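PDB 3IWZ: CRP-like protein Clp from Xanthomonas campestris pv. campestris, which acts as a global transcriptional regulator of virulence genes, binding DNA as a homodimer and apparently losing that ability when c-di-GMP binds. Local coordinates for residues 182-188 / 223-229. Numbering follows the deposited sequence.
Sequences QGTQLRV and TVVLYGT
L186 and V224 form a hydrogen-bonded antiparallel pair: L186 N donates to V224 O at 2.7 Å in a nearly straight bond, whereas V224 N approaches L186 O from above the carbonyl plane (2.9 Å). In the next such pair, T184 N donates to L226 O at 3.1 Å, and the return bond from L226 N is weak. The strand axes, 162° apart, approach to 4.6 Å.

Between these, Q185 and V225 form a non-hydrogen-bonded pair. With CG anti to the backbone N (chi1 171°) and the chain bent at chi2, Q185 crosses V225 at about a right angle, and OE1 comes within 3.1 Å of V225 CG2. R187 CB packs on T223 CG2 at 3.3 Å. At the other end, Q182 CB lies 3.8 Å from Y227 CD2, the two side chains running alongside. G183 CA makes a CA-H...O contact with L226 O (CA to O 3.3 Å, 151° at H).

Farther out, T184, L186, V224 and L226 share one sheet face, where L186 and L226 touch S172 of helix 160-172. Backbone bonds of Q185 to M178, and V225 to H218, add strands 178-179 and 217-220. This antiparallel sheet, its central strands separated in sequence by helices 190-197 and 201-213, characterises the CRP-family winged helix-turn-helix domain.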
# COMPACT_ATOMS: atom_id res chain seq x y z
N GLN D 182 -12.93 31.09 13.02
CA GLN D 182 -11.52 31.34 12.72
C GLN D 182 -11.09 30.58 11.48
O GLN D 182 -10.37 31.11 10.63
CB GLN D 182 -10.65 30.91 13.90
CG GLN D 182 -10.77 31.82 15.11
CD GLN D 182 -10.49 33.26 14.77
OE1 GLN D 182 -9.56 33.57 14.02
NE2 GLN D 182 -11.30 34.17 15.31
N GLY D 183 -11.54 29.33 11.39
CA GLY D 183 -11.20 28.50 10.25
C GLY D 183 -12.01 27.22 10.25
O GLY D 183 -13.13 27.18 9.74
N THR D 184 -11.43 26.16 10.81
CA THR D 184 -12.08 24.87 10.90
C THR D 184 -11.64 24.21 12.20
O THR D 184 -10.46 24.24 12.55
CB THR D 184 -11.69 23.95 9.73
OG1 THR D 184 -12.13 24.53 8.50
CG2 THR D 184 -12.32 22.58 9.88
N GLN D 185 -12.61 23.62 12.91
CA GLN D 185 -12.33 22.94 14.17
C GLN D 185 -12.14 21.45 13.91
O GLN D 185 -13.11 20.73 13.64
CB GLN D 185 -13.49 23.16 15.16
CG GLN D 185 -13.39 22.29 16.41
CD GLN D 185 -12.05 22.45 17.11
OE1 GLN D 185 -11.83 23.39 17.88
NE2 GLN D 185 -11.13 21.53 16.83
N LEU D 186 -10.89 21.01 13.98
CA LEU D 186 -10.55 19.61 13.73
C LEU D 186 -10.10 18.92 15.01
O LEU D 186 -9.02 19.19 15.53
CB LEU D 186 -9.44 19.52 12.68
CG LEU D 186 -9.64 20.29 11.37
CD1 LEU D 186 -8.41 20.10 10.48
CD2 LEU D 186 -10.88 19.81 10.65
N ARG D 187 -10.93 18.00 15.49
CA ARG D 187 -10.62 17.26 16.71
C ARG D 187 -9.65 16.11 16.47
O ARG D 187 -10.05 15.02 16.06
CB ARG D 187 -11.92 16.72 17.33
CG ARG D 187 -11.72 16.00 18.65
CD ARG D 187 -13.05 15.83 19.38
NE ARG D 187 -14.08 15.22 18.54
CZ ARG D 187 -14.07 13.96 18.14
NH1 ARG D 187 -13.08 13.14 18.50
NH2 ARG D 187 -15.05 13.50 17.37
N VAL D 188 -8.37 16.37 16.73
CA VAL D 188 -7.33 15.36 16.58
C VAL D 188 -6.34 15.45 17.75
O VAL D 188 -5.64 16.45 17.89
CB VAL D 188 -6.55 15.52 15.25
CG1 VAL D 188 -5.43 14.48 15.18
CG2 VAL D 188 -7.48 15.34 14.07
N THR D 223 -8.69 19.59 20.84
CA THR D 223 -9.03 19.97 19.48
C THR D 223 -8.06 20.97 18.86
O THR D 223 -7.21 21.55 19.55
CB THR D 223 -10.47 20.56 19.43
OG1 THR D 223 -10.80 21.11 20.71
CG2 THR D 223 -11.47 19.48 19.07
N VAL D 224 -8.17 21.17 17.54
CA VAL D 224 -7.31 22.09 16.81
C VAL D 224 -8.12 22.98 15.87
O VAL D 224 -8.86 22.48 15.02
CB VAL D 224 -6.27 21.34 15.96
CG1 VAL D 224 -5.47 22.32 15.12
CG2 VAL D 224 -5.37 20.52 16.86
N VAL D 225 -7.97 24.29 16.01
CA VAL D 225 -8.70 25.21 15.15
C VAL D 225 -7.74 25.76 14.11
O VAL D 225 -7.03 26.73 14.35
CB VAL D 225 -9.31 26.37 15.95
CG1 VAL D 225 -10.30 27.13 15.08
CG2 VAL D 225 -10.00 25.85 17.20
N LEU D 226 -7.71 25.12 12.94
CA LEU D 226 -6.83 25.54 11.85
C LEU D 226 -7.35 26.81 11.22
O LEU D 226 -8.39 26.80 10.56
CB LEU D 226 -6.76 24.45 10.77
CG LEU D 226 -5.88 24.76 9.55
CD1 LEU D 226 -4.41 24.54 9.90
CD2 LEU D 226 -6.28 23.87 8.39
N TYR D 227 -6.64 27.91 11.43
CA TYR D 227 -7.04 29.19 10.85
C TYR D 227 -7.05 29.07 9.34
O TYR D 227 -6.23 28.36 8.75
CB TYR D 227 -6.06 30.30 11.26
CG TYR D 227 -5.99 30.52 12.75
CD1 TYR D 227 -4.91 31.21 13.32
CD2 TYR D 227 -6.98 30.04 13.60
CE1 TYR D 227 -4.83 31.40 14.70
CE2 TYR D 227 -6.91 30.22 14.98
CZ TYR D 227 -5.83 30.91 15.53
OH TYR D 227 -5.76 31.08 16.89
N GLY D 228 -7.99 29.77 8.71
CA GLY D 228 -8.08 29.74 7.27
C GLY D 228 -9.04 28.70 6.75
O GLY D 228 -10.26 28.85 6.89
N THR D 229 -8.50 27.63 6.17
CA THR D 229 -9.30 26.55 5.59
C THR D 229 -9.80 25.54 6.63
O THR D 229 -9.41 25.65 7.82
CB THR D 229 -8.52 25.80 4.49
OG1 THR D 229 -7.41 25.10 5.07
CG2 THR D 229 -8.00 26.78 3.44